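Side-chain contacts in putative tagatose-6-phosphate ketose/aldose isomerase (Escherichia coli, PDB 3C3J), which is a putative isomerase of the SIS-domain family, with two SIS domains in each chain, each built on a parallel beta sheet packed against helices: residues A[242-245]-A[246-249]; A[269-273]-A[274-278]; A[65-68]-A[69-73]; A[349-352]-A[353-357]; A[233-236]-A[237-240]. One frame throughout, in Å; residues are numbered along the deposited sequence.

Contact 1 of 5, residues A[242-245]-A[246-249]; sequences SALK and VLEL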
loop_
_atom_site.group_PDB
_atom_site.type_symbol
_atom_site.label_atom_id
_atom_site.label_comp_id
_atom_site.label_asym_id
_atom_site.label_seq_id
_atom_site.Cartn_x
_atom_site.Cartn_y
_atom_site.Cartn_z
ATOM N N SER A 242 12.396 -3.110 -2.685
ATOM C CA SER A 242 13.114 -4.120 -3.444
ATOM C C SER A 242 12.530 -4.275 -4.838
ATOM O O SER A 242 13.268 -4.320 -5.822
ATOM C CB SER A 242 13.100 -5.450 -2.699
ATOM O OG SER A 242 13.782 -5.355 -1.469
ATOM N N ALA A 243 11.209 -4.339 -4.924
ATOM C CA ALA A 243 10.538 -4.454 -6.216
ATOM C C ALA A 243 10.818 -3.203 -7.059
ATOM O O ALA A 243 11.139 -3.317 -8.225
ATOM C CB ALA A 243 9.041 -4.701 -6.028
ATOM N N LEU A 244 10.708 -2.008 -6.465
ATOM C CA LEU A 244 10.903 -0.787 -7.236
ATOM C C LEU A 244 12.345 -0.689 -7.786
ATOM O O LEU A 244 12.554 -0.243 -8.922
ATOM C CB LEU A 244 10.578 0.444 -6.395
ATOM C CG LEU A 244 10.661 1.756 -7.181
ATOM C CD1 LEU A 244 9.755 1.712 -8.429
ATOM C CD2 LEU A 244 10.340 2.928 -6.255
ATOM N N LYS A 245 13.332 -1.102 -6.997
ATOM C CA LYS A 245 14.720 -1.092 -7.460
ATOM C C LYS A 245 14.913 -1.908 -8.743
ATOM O O LYS A 245 15.549 -1.433 -9.680
ATOM C CB LYS A 245 15.685 -1.607 -6.387
ATOM C CG LYS A 245 16.066 -0.591 -5.358
ATOM C CD LYS A 245 16.927 0.460 -5.981
ATOM C CE LYS A 245 16.938 1.702 -5.160
ATOM N NZ LYS A 245 15.619 2.402 -4.999
ATOM N N VAL A 246 14.360 -3.118 -8.766
ATOM C CA VAL A 246 14.407 -4.010 -9.945
ATOM C C VAL A 246 13.783 -3.356 -11.144
ATOM O O VAL A 246 14.303 -3.393 -12.264
ATOM C CB VAL A 246 13.526 -5.279 -9.717
ATOM C CG1 VAL A 246 13.182 -5.989 -11.073
ATOM C CG2 VAL A 246 14.187 -6.177 -8.762
ATOM N N LEU A 247 12.629 -2.768 -10.901
ATOM C CA LEU A 247 11.868 -2.151 -11.948
ATOM C C LEU A 247 12.651 -0.969 -12.520
ATOM O O LEU A 247 12.838 -0.885 -13.727
ATOM C CB LEU A 247 10.525 -1.727 -11.402
ATOM C CG LEU A 247 9.437 -1.498 -12.403
ATOM C CD1 LEU A 247 8.942 -2.808 -13.041
ATOM C CD2 LEU A 247 8.321 -0.756 -11.629
ATOM N N GLU A 248 13.146 -0.099 -11.643
ATOM C CA GLU A 248 13.911 1.080 -12.052
ATOM C C GLU A 248 15.158 0.696 -12.846
ATOM O O GLU A 248 15.391 1.179 -13.968
ATOM C CB GLU A 248 14.382 1.848 -10.819
ATOM C CG GLU A 248 13.326 2.624 -10.167
ATOM C CD GLU A 248 13.812 3.369 -8.962
ATOM O OE1 GLU A 248 14.800 2.956 -8.304
ATOM O OE2 GLU A 248 13.169 4.381 -8.650
ATOM N N LEU A 249 15.982 -0.148 -12.238
ATOM C CA LEU A 249 17.317 -0.391 -12.783
ATOM C C LEU A 249 17.280 -1.249 -14.062
ATOM O O LEU A 249 18.209 -1.183 -14.892
ATOM C CB LEU A 249 18.230 -0.981 -11.708
ATOM C CG LEU A 249 18.556 -0.021 -10.556
ATOM C CD1 LEU A 249 19.493 -0.665 -9.573
ATOM C CD2 LEU A 249 19.135 1.330 -11.042
HETATM O O HOH W 1 14.854 5.020 -5.850
#
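Lys-245 and Glu-248 form a salt bridge between residues i and i+3 near the C-terminal end of helix 235-249. This is the helix of a beta-alpha-beta unit in the second SIS domain. As a hydrogen bond the bridge is weak, with Lys-245 NZ 3.4 Å from Glu-248 OE1. A water links the same two groups. It accepts from Lys-245 NZ at 2.9 Å and donates to Glu-248 OE1 at 3.2 Å. Lys-245 NZ has a second salt bridge, to Glu-241 OE2, so the ammonium has three partners: Glu-241, the water and, more weakly, Glu-248. The lysine chain reaches this place by bending twice, at chi2 (-69°) and again at chi4 (-63°). Glu-248 is extended beyond CG and crosses Leu-244 at an angle, with Glu-248 OE2 3.9 Å from Leu-244 CG.

The backbone is satisfied by regular i to i+4 bonds. Leu-244 O takes Glu-248 N at 2.8 Å, and Lys-245 O takes Leu-249 N at 2.9 Å. Ala-243 O takes Leu-247 N at 3.1 Å. The bond from Val-246 N to Ser-242 O is weak. Ser-242 OG turns back to Ala-238 O. Past the last turn side chains take over as donors: Thr-250 OG1 bonds to Val-246 O, and Ser-354 OG and Asn-359 ND2 both bond to Leu-249 O.

Leu-244 and Leu-247 pack against His-266 and Pro-268 of the second subunit. Between these two leucines the apolar approach is loose, with Leu-244 CD1 4.3 Å from Leu-247 CD2.

Contact 2 of 5, residues A[269-273]-A[274-278]; sequences KSLVD and DETLV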
loop_
_atom_site.group_PDB
_atom_site.type_symbol
_atom_site.label_atom_id
_atom_site.label_comp_id
_atom_site.label_asym_id
_atom_site.label_seq_id
_atom_site.Cartn_x
_atom_site.Cartn_y
_atom_site.Cartn_z
ATOM N N LYS A 269 -1.244 -14.338 -5.853
ATOM C CA LYS A 269 -0.495 -15.557 -6.121
ATOM C C LYS A 269 -0.648 -16.029 -7.574
ATOM O O LYS A 269 0.220 -16.705 -8.124
ATOM C CB LYS A 269 -0.977 -16.639 -5.172
ATOM C CG LYS A 269 -0.055 -17.785 -5.057
ATOM C CD LYS A 269 -0.700 -18.885 -4.213
ATOM C CE LYS A 269 0.046 -20.184 -4.414
ATOM N NZ LYS A 269 -0.611 -21.353 -3.767
ATOM N N SER A 270 -1.749 -15.636 -8.196
ATOM C CA SER A 270 -2.006 -15.968 -9.587
ATOM C C SER A 270 -0.931 -15.433 -10.508
ATOM O O SER A 270 -0.747 -15.945 -11.600
ATOM C CB SER A 270 -3.365 -15.426 -10.028
ATOM O OG SER A 270 -3.388 -14.036 -9.867
ATOM N N LEU A 271 -0.205 -14.411 -10.071
ATOM C CA LEU A 271 0.898 -13.932 -10.883
ATOM C C LEU A 271 2.094 -14.914 -10.978
ATOM O O LEU A 271 2.922 -14.801 -11.875
ATOM C CB LEU A 271 1.295 -12.516 -10.448
ATOM C CG LEU A 271 2.205 -12.349 -9.262
ATOM C CD1 LEU A 271 3.627 -12.528 -9.736
ATOM C CD2 LEU A 271 1.972 -10.963 -8.594
ATOM N N VAL A 272 2.195 -15.871 -10.064
ATOM C CA VAL A 272 3.323 -16.791 -10.093
ATOM C C VAL A 272 3.246 -17.733 -11.313
ATOM O O VAL A 272 2.298 -18.497 -11.474
ATOM C CB VAL A 272 3.430 -17.617 -8.799
ATOM C CG1 VAL A 272 4.599 -18.592 -8.879
ATOM C CG2 VAL A 272 3.590 -16.701 -7.581
ATOM N N ASP A 273 4.233 -17.627 -12.187
ATOM C CA ASP A 273 4.339 -18.537 -13.330
ATOM C C ASP A 273 5.752 -19.117 -13.375
ATOM O O ASP A 273 6.574 -18.857 -12.478
ATOM C CB ASP A 273 3.947 -17.831 -14.639
ATOM C CG ASP A 273 4.882 -16.671 -15.029
ATOM O OD1 ASP A 273 6.060 -16.621 -14.625
ATOM O OD2 ASP A 273 4.434 -15.791 -15.790
ATOM N N ASP A 274 6.043 -19.908 -14.411
ATOM C CA ASP A 274 7.337 -20.590 -14.490
ATOM C C ASP A 274 8.493 -19.691 -14.965
ATOM O O ASP A 274 9.593 -20.177 -15.203
ATOM C CB ASP A 274 7.243 -21.894 -15.323
ATOM C CG ASP A 274 6.967 -21.657 -16.800
ATOM O OD1 ASP A 274 6.976 -20.492 -17.255
ATOM O OD2 ASP A 274 6.737 -22.668 -17.526
ATOM N N GLU A 275 8.227 -18.394 -15.114
ATOM C CA GLU A 275 9.258 -17.394 -15.343
ATOM C C GLU A 275 9.331 -16.379 -14.185
ATOM O O GLU A 275 9.865 -15.295 -14.356
ATOM C CB GLU A 275 8.972 -16.655 -16.627
ATOM C CG GLU A 275 8.986 -17.549 -17.857
ATOM C CD GLU A 275 8.591 -16.776 -19.086
ATOM O OE1 GLU A 275 7.480 -16.187 -19.112
ATOM O OE2 GLU A 275 9.402 -16.718 -20.022
ATOM N N THR A 276 8.793 -16.757 -13.027
ATOM C CA THR A 276 8.739 -15.893 -11.848
ATOM C C THR A 276 9.714 -16.337 -10.774
ATOM O O THR A 276 9.741 -17.517 -10.407
ATOM C CB THR A 276 7.322 -15.892 -11.203
ATOM O OG1 THR A 276 6.336 -15.479 -12.156
ATOM C CG2 THR A 276 7.274 -14.980 -9.964
ATOM N N LEU A 277 10.499 -15.376 -10.280
ATOM C CA LEU A 277 11.298 -15.503 -9.069
ATOM C C LEU A 277 10.499 -14.931 -7.911
ATOM O O LEU A 277 10.044 -13.799 -7.987
ATOM C CB LEU A 277 12.587 -14.670 -9.180
ATOM C CG LEU A 277 13.465 -14.461 -7.928
ATOM C CD1 LEU A 277 13.976 -15.767 -7.324
ATOM C CD2 LEU A 277 14.644 -13.562 -8.264
ATOM N N VAL A 278 10.394 -15.692 -6.838
ATOM C CA VAL A 278 9.767 -15.231 -5.606
ATOM C C VAL A 278 10.828 -15.191 -4.522
ATOM O O VAL A 278 11.515 -16.199 -4.266
ATOM C CB VAL A 278 8.621 -16.168 -5.156
ATOM C CG1 VAL A 278 8.038 -15.692 -3.803
ATOM C CG2 VAL A 278 7.514 -16.263 -6.258
HETATM O O HOH W 2 5.862 -14.423 -17.435
#
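Asp-273 and Thr-276 meet across a type I beta turn that leads into strand 276-281 of the parallel sheet in the second SIS domain. Their side chains cross at about a right angle. The aspartate CG sits between its backbone N and carbonyl carbon (chi1 64°), which folds the carboxylate back over the turn. Asp-273 OD1 then accepts two bonds. Thr-276 OG1 donates to Asp-273 OD1 at 2.7 Å, and Glu-275 N donates to Asp-273 OD1 at 2.8 Å. The second bond makes an Asx turn inside the beta turn. Both donors stand well out of the carboxylate plane, on opposite faces of it, so OD1 is held from both faces. The turn itself is closed by Thr-276 N to Asp-273 O at 3.1 Å, the donor lying above the carbonyl plane.

Flanking the turn, Val-272 and Val-278 also cross at about a right angle, with their CG2 atoms 4.2 Å apart. They pack near Phe-264 and Leu-299 respectively.

The other carboxylate oxygen faces a like charge. Asp-273 OD2 lies 4.5 Å from Glu-275 OE1, and one water donates to both, at 2.6 Å to Asp-273 OD2 and 2.9 Å to Glu-275 OE1. Glu-275 OE2 also pairs with Lys-225, and Asp-273 OD2 has a long, weak ion pair with Arg-226. The water and these cations probably offset the repulsion, leaving Asp-273 OD1 to fix the turn.

Contact 3 of 5, residues A[65-68]-A[69-73]; sequences AFIG and DIIAP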
loop_
_atom_site.group_PDB
_atom_site.type_symbol
_atom_site.label_atom_id
_atom_site.label_comp_id
_atom_site.label_asym_id
_atom_site.label_seq_id
_atom_site.Cartn_x
_atom_site.Cartn_y
_atom_site.Cartn_z
ATOM N N ALA A 65 9.039 7.239 0.436
ATOM C CA ALA A 65 7.746 6.909 1.048
ATOM C C ALA A 65 7.814 5.574 1.773
ATOM O O ALA A 65 7.091 5.352 2.752
ATOM C CB ALA A 65 6.640 6.859 -0.007
ATOM N N PHE A 66 8.667 4.672 1.300
ATOM C CA PHE A 66 8.678 3.309 1.854
ATOM C C PHE A 66 9.347 3.247 3.223
ATOM O O PHE A 66 9.137 2.291 3.964
ATOM C CB PHE A 66 9.324 2.320 0.864
ATOM C CG PHE A 66 8.752 2.404 -0.522
ATOM C CD1 PHE A 66 7.411 2.728 -0.736
ATOM C CD2 PHE A 66 9.554 2.149 -1.637
ATOM C CE1 PHE A 66 6.897 2.832 -2.047
ATOM C CE2 PHE A 66 9.043 2.241 -2.917
ATOM C CZ PHE A 66 7.712 2.581 -3.127
ATOM N N ILE A 67 10.095 4.278 3.600
ATOM C CA ILE A 67 10.667 4.346 4.945
ATOM C C ILE A 67 9.552 4.226 5.992
ATOM O O ILE A 67 9.588 3.352 6.830
ATOM C CB ILE A 67 11.512 5.635 5.185
ATOM C CG1 ILE A 67 12.686 5.672 4.194
ATOM C CG2 ILE A 67 11.998 5.726 6.701
ATOM C CD1 ILE A 67 13.432 6.965 4.171
ATOM N N GLY A 68 8.559 5.103 5.907
ATOM C CA GLY A 68 7.428 5.080 6.811
ATOM C C GLY A 68 6.679 3.776 6.741
ATOM O O GLY A 68 6.187 3.306 7.741
ATOM N N ASP A 69 6.561 3.197 5.550
ATOM C CA ASP A 69 5.938 1.872 5.383
ATOM C C ASP A 69 6.640 0.802 6.207
ATOM O O ASP A 69 5.972 -0.058 6.813
ATOM C CB ASP A 69 5.881 1.458 3.922
ATOM C CG ASP A 69 4.908 2.313 3.091
ATOM O OD1 ASP A 69 4.089 3.047 3.666
ATOM O OD2 ASP A 69 4.979 2.256 1.843
ATOM N N ILE A 70 7.969 0.866 6.260
ATOM C CA ILE A 70 8.745 -0.110 7.039
ATOM C C ILE A 70 8.655 0.175 8.553
ATOM O O ILE A 70 8.435 -0.765 9.338
ATOM C CB ILE A 70 10.195 -0.171 6.581
ATOM C CG1 ILE A 70 10.263 -0.590 5.102
ATOM C CG2 ILE A 70 11.012 -1.165 7.426
ATOM C CD1 ILE A 70 11.600 -0.355 4.444
ATOM N N ILE A 71 8.790 1.433 8.970
ATOM C CA ILE A 71 9.037 1.735 10.380
ATOM C C ILE A 71 7.903 2.389 11.171
ATOM O O ILE A 71 7.980 2.374 12.396
ATOM C CB ILE A 71 10.341 2.565 10.591
ATOM C CG1 ILE A 71 10.205 4.016 10.098
ATOM C CG2 ILE A 71 11.569 1.875 9.955
ATOM C CD1 ILE A 71 11.477 4.865 10.379
ATOM N N ALA A 72 6.898 3.010 10.516
ATOM C CA ALA A 72 5.854 3.745 11.250
ATOM C C ALA A 72 5.066 2.854 12.240
ATOM O O ALA A 72 4.874 3.226 13.406
ATOM C CB ALA A 72 4.920 4.478 10.284
ATOM N N PRO A 73 4.643 1.657 11.803
ATOM C CA PRO A 73 3.905 0.816 12.751
ATOM C C PRO A 73 4.737 0.394 13.945
ATOM O O PRO A 73 4.265 0.487 15.066
ATOM C CB PRO A 73 3.505 -0.399 11.912
ATOM C CG PRO A 73 3.563 0.103 10.480
ATOM C CD PRO A 73 4.721 1.020 10.474
HETATM O O HOH W 3 4.353 5.982 2.918
#
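Ile-67 and Ile-71 pack side by side, one turn apart, on helix 63-79. The helix connects strands 55-59 and 82-85 in a beta-alpha-beta unit of the first SIS domain. Ile-67 CG2 touches Ile-71 CD1 at 3.8 Å, and the two side chains point the same way. Ile-71 CG1 sits between its backbone N and carbonyl carbon (chi1 71°), which brings this branch back over the previous turn, 3.4 Å from Ile-67 O. This is the tight, buried side. Helix 174-187 closes it, with Ile-176 on Ile-67 and both Met-180 and Leu-184 on Ile-71.

Asp-69, partly exposed and bound to water, marks the looser, more polar side, though Phe-66 beside it is buried. Asp-69 OD2 lies 3.6 Å from Phe-66 CD1, at the ring edge and near the ring plane. Ring and carboxylate planes are 27° apart. Asp-69 OD2 also forms a salt bridge with Arg-240 of helix 235-249, while the Phe-66 ring packs on Leu-244 of the same helix. The other oxygen turns to a water, which lies 3.0 Å from Asp-69 OD1 and 2.8 Å from Ala-65 O. That water has more acceptors around it than protons.

Towards Pro-73 the helix kinks, because the proline N has no proton to give to the turn before. Pro-73 is partly exposed and packs on Asp-97 of the second subunit. The last regular bond before it is Ala-72 N to Gly-68 O at 2.9 Å, and Pro-73 CD lies 3.9 Å from the same Gly-68 O.

Contact 4 of 5, residues A[349-352]-A[353-357]; sequences FALM and QSLHM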
loop_
_atom_site.group_PDB
_atom_site.type_symbol
_atom_site.label_atom_id
_atom_site.label_comp_id
_atom_site.label_asym_id
_atom_site.label_seq_id
_atom_site.Cartn_x
_atom_site.Cartn_y
_atom_site.Cartn_z
ATOM N N PHE A 349 21.178 -7.189 -6.073
ATOM C CA PHE A 349 20.491 -7.928 -7.155
ATOM C C PHE A 349 20.065 -7.030 -8.327
ATOM O O PHE A 349 20.363 -7.311 -9.497
ATOM C CB PHE A 349 19.270 -8.673 -6.617
ATOM C CG PHE A 349 18.522 -9.426 -7.665
ATOM C CD1 PHE A 349 19.120 -10.489 -8.324
ATOM C CD2 PHE A 349 17.219 -9.102 -7.992
ATOM C CE1 PHE A 349 18.429 -11.209 -9.293
ATOM C CE2 PHE A 349 16.545 -9.825 -8.961
ATOM C CZ PHE A 349 17.162 -10.882 -9.601
ATOM N N ALA A 350 19.357 -5.944 -8.013
ATOM C CA ALA A 350 18.883 -5.027 -9.031
ATOM C C ALA A 350 20.026 -4.408 -9.858
ATOM O O ALA A 350 19.930 -4.310 -11.088
ATOM C CB ALA A 350 17.990 -3.929 -8.369
ATOM N N LEU A 351 21.104 -4.012 -9.186
ATOM C CA LEU A 351 22.264 -3.420 -9.858
ATOM C C LEU A 351 22.846 -4.405 -10.890
ATOM O O LEU A 351 23.115 -4.018 -12.037
ATOM C CB LEU A 351 23.313 -3.015 -8.825
ATOM C CG LEU A 351 24.683 -2.542 -9.335
ATOM C CD1 LEU A 351 24.607 -1.234 -10.132
ATOM C CD2 LEU A 351 25.691 -2.491 -8.211
HETATM N N MSE A 352 23.001 -5.676 -10.495
HETATM C CA MSE A 352 23.606 -6.700 -11.358
HETATM C C MSE A 352 22.677 -7.209 -12.461
HETATM O O MSE A 352 23.141 -7.547 -13.557
HETATM C CB MSE A 352 24.162 -7.853 -10.518
HETATM C CG MSE A 352 25.190 -7.427 -9.473
HETATM SE SE MSE A 352 26.631 -6.163 -10.121
HETATM C CE MSE A 352 25.671 -4.697 -10.940
ATOM N N GLN A 353 21.378 -7.241 -12.201
ATOM C CA GLN A 353 20.424 -7.480 -13.276
ATOM C C GLN A 353 20.528 -6.381 -14.341
ATOM O O GLN A 353 20.512 -6.666 -15.536
ATOM C CB GLN A 353 18.993 -7.543 -12.728
ATOM C CG GLN A 353 18.705 -8.779 -11.878
ATOM C CD GLN A 353 18.789 -10.068 -12.669
ATOM O OE1 GLN A 353 19.707 -10.875 -12.480
ATOM N NE2 GLN A 353 17.858 -10.250 -13.582
ATOM N N SER A 354 20.632 -5.131 -13.897
ATOM C CA SER A 354 20.721 -3.976 -14.785
ATOM C C SER A 354 21.962 -4.087 -15.662
ATOM O O SER A 354 21.899 -3.942 -16.890
ATOM C CB SER A 354 20.798 -2.697 -13.949
ATOM O OG SER A 354 20.862 -1.525 -14.744
ATOM N N LEU A 355 23.098 -4.344 -15.025
ATOM C CA LEU A 355 24.351 -4.448 -15.755
ATOM C C LEU A 355 24.347 -5.643 -16.696
ATOM O O LEU A 355 24.799 -5.532 -17.846
ATOM C CB LEU A 355 25.516 -4.539 -14.778
ATOM C CG LEU A 355 25.834 -3.203 -14.114
ATOM C CD1 LEU A 355 26.850 -3.380 -13.016
ATOM C CD2 LEU A 355 26.313 -2.186 -15.160
ATOM N N HIS A 356 23.828 -6.775 -16.220
ATOM C CA HIS A 356 23.763 -8.010 -17.018
ATOM C C HIS A 356 22.979 -7.836 -18.315
ATOM O O HIS A 356 23.311 -8.436 -19.342
ATOM C CB HIS A 356 23.155 -9.135 -16.195
ATOM C CG HIS A 356 23.120 -10.449 -16.901
ATOM N ND1 HIS A 356 24.216 -11.282 -16.971
ATOM C CD2 HIS A 356 22.120 -11.081 -17.560
ATOM C CE1 HIS A 356 23.894 -12.372 -17.650
ATOM N NE2 HIS A 356 22.631 -12.272 -18.023
HETATM N N MSE A 357 21.937 -7.020 -18.282
HETATM C CA MSE A 357 21.163 -6.772 -19.490
HETATM C C MSE A 357 21.714 -5.613 -20.329
HETATM O O MSE A 357 21.053 -5.170 -21.266
HETATM C CB MSE A 357 19.711 -6.495 -19.124
HETATM C CG MSE A 357 19.499 -5.154 -18.459
HETATM SE SE MSE A 357 17.588 -4.749 -18.258
HETATM C CE MSE A 357 17.166 -4.437 -20.177
#
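Gln-353 lays its CG over one face of the Phe-349 ring, one turn earlier on helix 335-356 of the second SIS domain. This is a CH-pi contact: Gln-353 CG is 3.6 Å from the centroid of the Phe-349 ring and 19° off the ring normal. The glutamine bends at chi2 (-65°), which turns its amide across the ring. The two planes are only 16° apart, and Gln-353 CD lies 3.6 Å from Phe-349 CZ. The backbone holds the pair in step, with Gln-353 N bonded to Phe-349 O at 2.9 Å.

On another side of the helix Leu-351 CD1 meets Leu-355 CD1 at 4.2 Å.

Further out, the Phe-349 ring meets the Phe-219 ring and packs on Ile-227 and Tyr-229 of strand 226-231, in the parallel sheet of the domain. Ala-350 packs on Lys-245 and Leu-249 of helix 235-249. Trp-224 touches Gln-353, and the exposed His-356, near the helix end, stacks on the ring of Tyr-221.

The side-chain contacts across these two turns are thus mainly dispersive. A glutamine methylene rests on one face of an aromatic ring, toward its rim, while the directional bonds come from the backbone.

Contact 5 of 5, residues A[233-236]-A[237-240]; sequences GGLQ and GAAR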
loop_
_atom_site.group_PDB
_atom_site.type_symbol
_atom_site.label_atom_id
_atom_site.label_comp_id
_atom_site.label_asym_id
_atom_site.label_seq_id
_atom_site.Cartn_x
_atom_site.Cartn_y
_atom_site.Cartn_z
ATOM N N GLY A 233 4.108 -7.522 7.629
ATOM C CA GLY A 233 4.109 -6.292 8.432
ATOM C C GLY A 233 4.898 -5.223 7.717
ATOM O O GLY A 233 4.763 -5.056 6.495
ATOM N N GLY A 234 5.786 -4.550 8.451
ATOM C CA GLY A 234 6.651 -3.533 7.877
ATOM C C GLY A 234 7.666 -4.026 6.843
ATOM O O GLY A 234 8.137 -3.244 6.030
ATOM N N LEU A 235 7.996 -5.318 6.854
ATOM C CA LEU A 235 8.868 -5.859 5.815
ATOM C C LEU A 235 8.225 -5.857 4.444
ATOM O O LEU A 235 8.922 -5.996 3.440
ATOM C CB LEU A 235 9.349 -7.261 6.148
ATOM C CG LEU A 235 10.277 -7.393 7.349
ATOM C CD1 LEU A 235 10.540 -8.882 7.632
ATOM C CD2 LEU A 235 11.594 -6.603 7.155
ATOM N N GLN A 236 6.903 -5.702 4.380
ATOM C CA GLN A 236 6.258 -5.475 3.105
ATOM C C GLN A 236 6.809 -4.182 2.452
ATOM O O GLN A 236 6.991 -4.118 1.223
ATOM C CB GLN A 236 4.722 -5.459 3.198
ATOM C CG GLN A 236 4.131 -5.365 1.797
ATOM C CD GLN A 236 2.627 -5.382 1.697
ATOM O OE1 GLN A 236 1.876 -5.512 2.706
ATOM N NE2 GLN A 236 2.158 -5.224 0.454
ATOM N N GLY A 237 7.079 -3.158 3.264
ATOM C CA GLY A 237 7.715 -1.942 2.750
ATOM C C GLY A 237 9.104 -2.190 2.170
ATOM O O GLY A 237 9.484 -1.580 1.173
ATOM N N ALA A 238 9.876 -3.075 2.803
ATOM C CA ALA A 238 11.171 -3.506 2.271
ATOM C C ALA A 238 11.000 -4.250 0.944
ATOM O O ALA A 238 11.770 -4.026 -0.029
ATOM C CB ALA A 238 11.907 -4.381 3.300
ATOM N N ALA A 239 9.990 -5.116 0.893
ATOM C CA ALA A 239 9.629 -5.804 -0.362
ATOM C C ALA A 239 9.259 -4.824 -1.461
ATOM O O ALA A 239 9.672 -5.000 -2.601
ATOM C CB ALA A 239 8.516 -6.831 -0.132
ATOM N N ARG A 240 8.524 -3.769 -1.106
ATOM C CA ARG A 240 8.111 -2.741 -2.059
ATOM C C ARG A 240 9.293 -1.969 -2.617
ATOM O O ARG A 240 9.387 -1.764 -3.848
ATOM C CB ARG A 240 7.124 -1.791 -1.397
ATOM C CG ARG A 240 6.422 -0.863 -2.364
ATOM C CD ARG A 240 5.324 -0.099 -1.566
ATOM N NE ARG A 240 4.467 0.688 -2.427
ATOM C CZ ARG A 240 3.443 1.414 -1.968
ATOM N NH1 ARG A 240 3.175 1.480 -0.662
ATOM N NH2 ARG A 240 2.714 2.110 -2.805
#
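Gln-236 and Arg-240 are one turn apart on helix 235-249, joined by Arg-240 N to Gln-236 O at 2.8 Å. Both send out fully extended chains. Gln-236 has CG opposite its backbone N (chi1 -174°) and stays straight beyond it. Arg-240 starts the same way (chi1 -168°) and runs extended to NE. Its CB rests 3.5 Å from Gln-236 O, but the guanidinium ends far from the turn. Gln-236 and Arg-240 both touch Tyr-258 of strand 255-259.

Leu-235 takes a different first torsion. Its CG lies beside its own backbone N (chi1 -66°), and the side chain packs on Ala-339 and Phe-342 of helix 335-356. Leu-235 CD2 is a loose 4.5 Å from Ala-238 CB.

Two glycines lead from strand 226-231 into the helix, in the second SIS domain. Gly-233 has a positive phi, which helps the chain turn. Around the start of the helix two i to i+3 bonds occur: Gln-236 N to Gly-233 O at 3.1 Å, and Gly-237 N to Gly-234 O at 3.0 Å, the latter donor well above the carbonyl plane. Ala-239 N to Leu-235 O, at 2.9 Å, is an i to i+4 bond.

Gly-237, Ala-238 and Ala-239 are three small residues in a row, and Ile-70 of helix 63-79 packs closely against Ala-238. Within these two turns the polar ends of Gln-236 and Arg-240 do not meet. What joins the two residues is the backbone bond.

In the fold
Contact 3 comes first along the chain, followed by contacts 5, 1, 2 and 4. Contact 3 lies on helix 63-79 of the first SIS domain, and the other four fall in the second. Contacts 5 and 1 are consecutive parts of helix 235-249, with centres 14 Å apart. This helix faces contact 3, whose centre is 8 Å from that of contact 5 and 17 Å from that of contact 1, so it helps join the two domains. Contact 4, on helix 335-356, packs against contact 1 with centres 10 Å apart. It also touches contact 2, at strand 276-281, through Phe-349 and Leu-277. Contacts 1, 2 and 3 each reach the second subunit.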